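Local coordinates for reticulocyte binding protein (Streptococcus agalactiae COH1, PDB 3FAW) that probably hydrolyses alpha-1,6-glucosidic links in pullulan and related alpha-glucans as a secreted pullulanase anchored to the cell wall of Group B Streptococcus, at residues D303-Q306 against K307-V310; K373-I376 against H377-K381; N671-W675 against A676-D680. One frame throughout, in Å; residues are numbered along the deposited sequence.

Interaction 1: D303-Q306 against K307-V310; sequences DYLQ and KLGV. With CA (calcium ion), chain C.
The amide of K307 donates to D303 O (2.9 Å), that of L308 to Y304 O and that of G309 to L305 O, the last three i-to-i+4 bonds of a short helix. G309 then leaves helical geometry with positive phi (109°), ending the helix. K307 O binds a calcium ion at 2.3 Å, whose other ligands here are four waters. Two of these waters tie the ion's shell to the helix end, one donating to Q306 O and the other to L308 O; a further water joins Q306 O to V310 O.

The side chain of K307 lies back along the preceding turn. With CG beside the backbone N (chi1 -68°), its methylenes run past D303 O, CG coming to 3.3 Å, and a bend at chi4 (75°) brings NZ to 3.6 Å from D303 CB. NZ stays 4.3 Å from D303 OD2, beyond a salt bridge; instead a water accepts from NZ (2.9 Å) and donates to Q306 OE1 at the end of an extended chain. The carboxylate of D303 turns to R382, which takes OD1 in a salt bridge.

On the inner face, the CD2 methyls of L305 and L308 meet at 4.1 Å, and L308 CD2 also nears Y304 CE2. In this first beta-alpha unit of the TIM barrel, L305, L308 and V310 pack on Y271 of strand 269-273, while L308 reaches across to A695 and I698 of helix 685-703.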
loop_
_atom_site.group_PDB
_atom_site.type_symbol
_atom_site.label_atom_id
_atom_site.label_comp_id
_atom_site.label_asym_id
_atom_site.label_seq_id
_atom_site.Cartn_x
_atom_site.Cartn_y
_atom_site.Cartn_z
ATOM N N ASP A 303 -14.469 -2.312 19.047
ATOM C CA ASP A 303 -15.786 -2.929 19.238
ATOM C C ASP A 303 -16.715 -2.635 18.053
ATOM O O ASP A 303 -17.419 -3.525 17.577
ATOM C CB ASP A 303 -16.426 -2.451 20.549
ATOM C CG ASP A 303 -15.878 -3.172 21.785
ATOM O OD1 ASP A 303 -14.948 -4.000 21.660
ATOM O OD2 ASP A 303 -16.389 -2.907 22.898
ATOM N N TYR A 304 -16.695 -1.391 17.578
ATOM C CA TYR A 304 -17.442 -0.990 16.380
ATOM C C TYR A 304 -17.110 -1.868 15.172
ATOM O O TYR A 304 -18.007 -2.315 14.452
ATOM C CB TYR A 304 -17.143 0.472 16.034
ATOM C CG TYR A 304 -17.699 0.927 14.696
ATOM C CD1 TYR A 304 -19.021 1.356 14.582
ATOM C CD2 TYR A 304 -16.903 0.931 13.550
ATOM C CE1 TYR A 304 -19.539 1.774 13.364
ATOM C CE2 TYR A 304 -17.416 1.346 12.317
ATOM C CZ TYR A 304 -18.737 1.767 12.236
ATOM O OH TYR A 304 -19.266 2.183 11.039
ATOM N N LEU A 305 -15.816 -2.095 14.952
ATOM C CA LEU A 305 -15.348 -2.892 13.823
ATOM C C LEU A 305 -15.607 -4.381 14.039
ATOM O O LEU A 305 -15.907 -5.102 13.089
ATOM C CB LEU A 305 -13.860 -2.638 13.562
ATOM C CG LEU A 305 -13.485 -1.222 13.110
ATOM C CD1 LEU A 305 -11.972 -1.086 12.989
ATOM C CD2 LEU A 305 -14.153 -0.866 11.791
ATOM N N GLN A 306 -15.492 -4.841 15.285
ATOM C CA GLN A 306 -15.865 -6.217 15.624
ATOM C C GLN A 306 -17.339 -6.460 15.283
ATOM O O GLN A 306 -17.684 -7.471 14.672
ATOM C CB GLN A 306 -15.608 -6.510 17.106
ATOM C CG GLN A 306 -15.898 -7.950 17.515
ATOM C CD GLN A 306 -15.644 -8.226 18.991
ATOM O OE1 GLN A 306 -15.560 -7.305 19.810
ATOM N NE2 GLN A 306 -15.531 -9.504 19.338
ATOM N N LYS A 307 -18.200 -5.525 15.679
ATOM C CA LYS A 307 -19.630 -5.606 15.372
ATOM C C LYS A 307 -19.884 -5.491 13.868
ATOM O O LYS A 307 -20.688 -6.238 13.315
ATOM C CB LYS A 307 -20.409 -4.518 16.114
ATOM C CG LYS A 307 -20.460 -4.690 17.629
ATOM C CD LYS A 307 -20.977 -3.419 18.303
ATOM C CE LYS A 307 -21.167 -3.598 19.809
ATOM N NZ LYS A 307 -19.877 -3.604 20.562
ATOM N N LEU A 308 -19.194 -4.558 13.212
ATOM C CA LEU A 308 -19.322 -4.365 11.764
ATOM C C LEU A 308 -19.134 -5.676 11.003
ATOM O O LEU A 308 -19.865 -5.948 10.044
ATOM C CB LEU A 308 -18.321 -3.317 11.261
ATOM C CG LEU A 308 -18.391 -2.966 9.767
ATOM C CD1 LEU A 308 -19.813 -2.573 9.361
ATOM C CD2 LEU A 308 -17.398 -1.858 9.411
ATOM N N GLY A 309 -18.144 -6.465 11.426
ATOM C CA GLY A 309 -17.970 -7.845 10.965
ATOM C C GLY A 309 -16.789 -8.105 10.041
ATOM O O GLY A 309 -16.633 -9.216 9.539
ATOM N N VAL A 310 -15.966 -7.088 9.806
ATOM C CA VAL A 310 -14.783 -7.237 8.959
ATOM C C VAL A 310 -13.808 -8.224 9.599
ATOM O O VAL A 310 -13.788 -8.382 10.824
ATOM C CB VAL A 310 -14.075 -5.880 8.719
ATOM C CG1 VAL A 310 -14.997 -4.926 7.971
ATOM C CG2 VAL A 310 -13.607 -5.265 10.043
HETATM CA CA CA C . -22.047 -8.116 13.253
HETATM O O HOH W 1 -17.961 -5.752 20.059
HETATM O O HOH W 2 -15.455 -8.994 12.910
HETATM O O HOH W 3 -19.926 -9.124 13.691
HETATM O O HOH W 4 -21.815 -7.908 10.660
HETATM O O HOH W 5 -23.640 -6.271 13.322
HETATM O O HOH W 6 -22.259 -10.289 12.252
#

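Interaction 2: K373-I376 against H377-K381; sequences KQLI and HDIHK
I376 and H380, one turn apart, run side by side in the same direction, and their meeting combines an apolar touch with a polar one. I376 CG2 comes to 3.4 Å from CE1 of the imidazole, while I376 O lies over one face of that ring, 3.3 Å above its plane and displaced toward the rim. The same carbonyl oxygen accepts the backbone amide of H380 at 2.9 Å. The torsion that sets CG of H380 beside its own backbone N (chi1 -71°) swings the ring back over the preceding turn, and NE2 is held by D452.

Three more backbone bonds of the same spacing run from H377 to K373, from D378 to Q374 and from I379 to L375. They belong to helix 367-381, which in the TIM barrel links strand 312-315 to the parallel strand 385-390 beside it, a beta-alpha-beta crossover.

Among apolar groups, I379 CD1 approaches L375 CG at 4.2 Å, and its CG1 lies 3.3 Å from L375 O. These two residues face other helices: L375 packs on F295 and F298, I379 on L302. I376 touches F449 of helix 432-449.

The side chain of buried K373 leads away from 377-381, and its ammonium is met by E448 in a salt bridge and by the carbonyls of P246 and L249 in hydrogen bonds.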
loop_
_atom_site.group_PDB
_atom_site.type_symbol
_atom_site.label_atom_id
_atom_site.label_comp_id
_atom_site.label_asym_id
_atom_site.label_seq_id
_atom_site.Cartn_x
_atom_site.Cartn_y
_atom_site.Cartn_z
ATOM N N LYS A 373 2.055 -3.056 19.088
ATOM C CA LYS A 373 1.851 -4.431 19.541
ATOM C C LYS A 373 0.570 -4.579 20.365
ATOM O O LYS A 373 -0.150 -5.568 20.225
ATOM C CB LYS A 373 3.048 -4.916 20.365
ATOM C CG LYS A 373 4.277 -5.322 19.555
ATOM C CD LYS A 373 5.351 -5.842 20.492
ATOM C CE LYS A 373 6.615 -6.257 19.782
ATOM N NZ LYS A 373 7.424 -7.170 20.650
ATOM N N GLN A 374 0.293 -3.601 21.222
ATOM C CA GLN A 374 -0.889 -3.632 22.086
ATOM C C GLN A 374 -2.173 -3.492 21.272
ATOM O O GLN A 374 -3.130 -4.239 21.484
ATOM C CB GLN A 374 -0.813 -2.532 23.153
ATOM C CG GLN A 374 -1.940 -2.572 24.196
ATOM C CD GLN A 374 -1.898 -3.812 25.075
ATOM O OE1 GLN A 374 -2.860 -4.580 25.135
ATOM N NE2 GLN A 374 -0.781 -4.012 25.757
ATOM N N LEU A 375 -2.190 -2.537 20.347
ATOM C CA LEU A 375 -3.303 -2.386 19.411
ATOM C C LEU A 375 -3.557 -3.689 18.637
ATOM O O LEU A 375 -4.700 -4.103 18.482
ATOM C CB LEU A 375 -3.026 -1.243 18.424
ATOM C CG LEU A 375 -4.006 -1.088 17.255
ATOM C CD1 LEU A 375 -5.422 -0.849 17.768
ATOM C CD2 LEU A 375 -3.569 0.034 16.321
ATOM N N ILE A 376 -2.486 -4.323 18.163
ATOM C CA ILE A 376 -2.593 -5.556 17.371
ATOM C C ILE A 376 -3.097 -6.730 18.225
ATOM O O ILE A 376 -3.907 -7.533 17.767
ATOM C CB ILE A 376 -1.248 -5.901 16.682
ATOM C CG1 ILE A 376 -0.976 -4.906 15.547
ATOM C CG2 ILE A 376 -1.270 -7.313 16.124
ATOM C CD1 ILE A 376 0.399 -5.041 14.896
ATOM N N HIS A 377 -2.633 -6.795 19.470
ATOM C CA HIS A 377 -3.134 -7.762 20.455
ATOM C C HIS A 377 -4.621 -7.519 20.751
ATOM O O HIS A 377 -5.388 -8.466 20.888
ATOM C CB HIS A 377 -2.304 -7.675 21.743
ATOM C CG HIS A 377 -2.470 -8.848 22.665
ATOM N ND1 HIS A 377 -2.088 -10.128 22.322
ATOM C CD2 HIS A 377 -2.943 -8.925 23.933
ATOM C CE1 HIS A 377 -2.339 -10.947 23.330
ATOM N NE2 HIS A 377 -2.853 -10.240 24.322
ATOM N N ASP A 378 -5.018 -6.249 20.837
ATOM C CA ASP A 378 -6.430 -5.873 21.029
ATOM C C ASP A 378 -7.296 -6.209 19.799
ATOM O O ASP A 378 -8.460 -6.564 19.937
ATOM C CB ASP A 378 -6.561 -4.379 21.367
ATOM C CG ASP A 378 -5.858 -3.993 22.674
ATOM O OD1 ASP A 378 -5.411 -4.890 23.422
ATOM O OD2 ASP A 378 -5.742 -2.777 22.947
ATOM N N ILE A 379 -6.730 -6.097 18.602
ATOM C CA ILE A 379 -7.418 -6.533 17.377
ATOM C C ILE A 379 -7.615 -8.054 17.381
ATOM O O ILE A 379 -8.714 -8.545 17.113
ATOM C CB ILE A 379 -6.646 -6.103 16.103
ATOM C CG1 ILE A 379 -6.697 -4.578 15.936
ATOM C CG2 ILE A 379 -7.231 -6.772 14.862
ATOM C CD1 ILE A 379 -5.822 -4.028 14.799
ATOM N N HIS A 380 -6.552 -8.788 17.700
ATOM C CA HIS A 380 -6.584 -10.253 17.706
ATOM C C HIS A 380 -7.566 -10.811 18.735
ATOM O O HIS A 380 -8.235 -11.813 18.475
ATOM C CB HIS A 380 -5.184 -10.834 17.952
ATOM C CG HIS A 380 -4.241 -10.655 16.799
ATOM N ND1 HIS A 380 -2.873 -10.755 16.933
ATOM C CD2 HIS A 380 -4.469 -10.371 15.494
ATOM C CE1 HIS A 380 -2.300 -10.545 15.762
ATOM N NE2 HIS A 380 -3.247 -10.314 14.871
ATOM N N LYS A 381 -7.643 -10.156 19.894
ATOM C CA LYS A 381 -8.604 -10.511 20.945
ATOM C C LYS A 381 -10.049 -10.484 20.446
ATOM O O LYS A 381 -10.886 -11.242 20.930
ATOM C CB LYS A 381 -8.457 -9.559 22.140
ATOM C CG LYS A 381 -9.314 -9.924 23.346
ATOM C CD LYS A 381 -9.007 -9.040 24.543
ATOM C CE LYS A 381 -9.982 -9.286 25.688
ATOM N NZ LYS A 381 -10.042 -10.725 26.088
#

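Interaction 3: N671-W675 against A676-D680; sequences NHFDW and AAATD
D674 is a textbook N-cap: its carboxylate oxygen OD1 takes the amide of A677 at 3.0 Å in a nearly straight bond (173°), closing the first turn of helix 675-679. The amide approaches from above the carboxylate plane rather than within it. CG of D674 stands anti to its backbone N (chi1 -172°), which swings the carboxylate forward over the turn, and the group is packed snugly there, with D674 CG 3.3 Å from A677 CB. One residue on, the amide of A678 donates to D674 O, while D674 N is itself held by the hydroxyl of Y623.

The tight side of the motif is aromatic. F673 aims its ring edge at the indole of W675, its CD2 standing 3.3 Å above the centre of that face, and the methyl of A678 lies 3.6 Å from F673 CE2, meeting the ring obliquely. F278 and Y304 add further rings to this cluster, and F278 O accepts from W675 NE1.

Toward the solvent side the contact thins. A676, partly exposed, sets its methyl CB 3.7 Å from D674 OD1; T679, exposed but still beside the aromatics, sets CG2 at the edge of the indole, 4.0 Å from W675 CE3. D680 ends the helix next to a crystal neighbour. Yet T679 is tied back: W675 O accepts both its backbone N (2.8 Å) and its hydroxyl OG1 (2.6 Å), which arrive from opposite faces of the carbonyl plane.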
loop_
_atom_site.group_PDB
_atom_site.type_symbol
_atom_site.label_atom_id
_atom_site.label_comp_id
_atom_site.label_asym_id
_atom_site.label_seq_id
_atom_site.Cartn_x
_atom_site.Cartn_y
_atom_site.Cartn_z
ATOM N N ASN A 671 -10.647 14.895 6.835
ATOM C CA ASN A 671 -10.229 13.488 6.888
ATOM C C ASN A 671 -10.805 12.631 8.021
ATOM O O ASN A 671 -10.642 11.409 8.000
ATOM C CB ASN A 671 -8.694 13.405 6.929
ATOM C CG ASN A 671 -8.062 13.520 5.556
ATOM O OD1 ASN A 671 -8.556 12.733 4.612
ATOM N ND2 ASN A 671 -7.137 14.305 5.349
ATOM N N HIS A 672 -11.472 13.242 8.996
ATOM C CA HIS A 672 -11.933 12.493 10.170
ATOM C C HIS A 672 -13.083 11.530 9.853
ATOM O O HIS A 672 -13.925 11.802 8.996
ATOM C CB HIS A 672 -12.314 13.431 11.334
ATOM C CG HIS A 672 -13.606 14.168 11.142
ATOM N ND1 HIS A 672 -14.804 13.711 11.646
ATOM C CD2 HIS A 672 -13.883 15.339 10.520
ATOM C CE1 HIS A 672 -15.766 14.561 11.330
ATOM N NE2 HIS A 672 -15.234 15.559 10.648
ATOM N N PHE A 673 -13.088 10.397 10.550
ATOM C CA PHE A 673 -14.218 9.484 10.540
ATOM C C PHE A 673 -15.332 10.166 11.342
ATOM O O PHE A 673 -15.112 10.591 12.475
ATOM C CB PHE A 673 -13.807 8.146 11.172
ATOM C CG PHE A 673 -14.849 7.060 11.079
ATOM C CD1 PHE A 673 -14.885 6.202 9.987
ATOM C CD2 PHE A 673 -15.768 6.871 12.102
ATOM C CE1 PHE A 673 -15.834 5.184 9.911
ATOM C CE2 PHE A 673 -16.722 5.857 12.034
ATOM C CZ PHE A 673 -16.758 5.017 10.938
ATOM N N ASP A 674 -16.509 10.291 10.729
ATOM C CA ASP A 674 -17.673 10.931 11.350
ATOM C C ASP A 674 -18.432 9.910 12.194
ATOM O O ASP A 674 -19.215 9.121 11.664
ATOM C CB ASP A 674 -18.578 11.507 10.257
ATOM C CG ASP A 674 -19.711 12.370 10.804
ATOM O OD1 ASP A 674 -20.099 12.233 11.991
ATOM O OD2 ASP A 674 -20.225 13.190 10.019
ATOM N N TRP A 675 -18.198 9.927 13.506
ATOM C CA TRP A 675 -18.781 8.920 14.402
ATOM C C TRP A 675 -20.282 9.093 14.622
ATOM O O TRP A 675 -21.012 8.100 14.750
ATOM C CB TRP A 675 -18.032 8.882 15.738
ATOM C CG TRP A 675 -16.761 8.139 15.609
ATOM C CD1 TRP A 675 -15.518 8.665 15.445
ATOM C CD2 TRP A 675 -16.607 6.719 15.574
ATOM N NE1 TRP A 675 -14.593 7.662 15.329
ATOM C CE2 TRP A 675 -15.234 6.455 15.406
ATOM C CE3 TRP A 675 -17.497 5.640 15.679
ATOM C CZ2 TRP A 675 -14.726 5.156 15.337
ATOM C CZ3 TRP A 675 -16.992 4.352 15.610
ATOM C CH2 TRP A 675 -15.618 4.122 15.439
ATOM N N ALA A 676 -20.737 10.342 14.657
ATOM C CA ALA A 676 -22.168 10.639 14.752
ATOM C C ALA A 676 -22.914 10.074 13.544
ATOM O O ALA A 676 -23.923 9.381 13.694
ATOM C CB ALA A 676 -22.392 12.139 14.861
ATOM N N ALA A 677 -22.407 10.374 12.351
ATOM C CA ALA A 677 -22.989 9.868 11.108
ATOM C C ALA A 677 -22.995 8.338 11.065
ATOM O O ALA A 677 -23.911 7.732 10.512
ATOM C CB ALA A 677 -22.230 10.430 9.896
ATOM N N ALA A 678 -21.967 7.725 11.652
ATOM C CA ALA A 678 -21.834 6.274 11.693
ATOM C C ALA A 678 -22.700 5.597 12.764
ATOM O O ALA A 678 -23.170 4.486 12.547
ATOM C CB ALA A 678 -20.368 5.890 11.889
ATOM N N THR A 679 -22.904 6.241 13.912
ATOM C CA THR A 679 -23.519 5.558 15.067
ATOM C C THR A 679 -24.720 6.241 15.732
ATOM O O THR A 679 -25.437 5.593 16.495
ATOM C CB THR A 679 -22.478 5.322 16.178
ATOM O OG1 THR A 679 -21.948 6.582 16.603
ATOM C CG2 THR A 679 -21.353 4.432 15.683
ATOM N N ASP A 680 -24.931 7.531 15.476
ATOM C CA ASP A 680 -26.030 8.264 16.106
ATOM C C ASP A 680 -27.319 8.088 15.304
ATOM O O ASP A 680 -27.561 8.799 14.322
ATOM C CB ASP A 680 -25.675 9.747 16.269
ATOM C CG ASP A 680 -26.553 10.447 17.294
ATOM O OD1 ASP A 680 -27.772 10.180 17.325
ATOM O OD2 ASP A 680 -26.023 11.267 18.072
#

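In the fold
Two helical turns and one capped helix start lie on the shell around the TIM barrel. Interactions 1 and 3 touch directly, although their centres are 15 Å apart: Y304 CG rests 3.6 Å from W675 CZ3, and the same tyrosine also meets F673, A678 and T679. Interactions 1 and 2 have centres 14 Å apart and do not touch, their nearest atoms being about 5 Å apart, yet R382 joins them by pairing with D303 and with the carbonyl of D378. Interactions 2 and 3 stay about 11 Å apart at their nearest atoms. The calcium ion held by K307 O belongs to interaction 1, and the side chain of T679 lies about 13 Å from it.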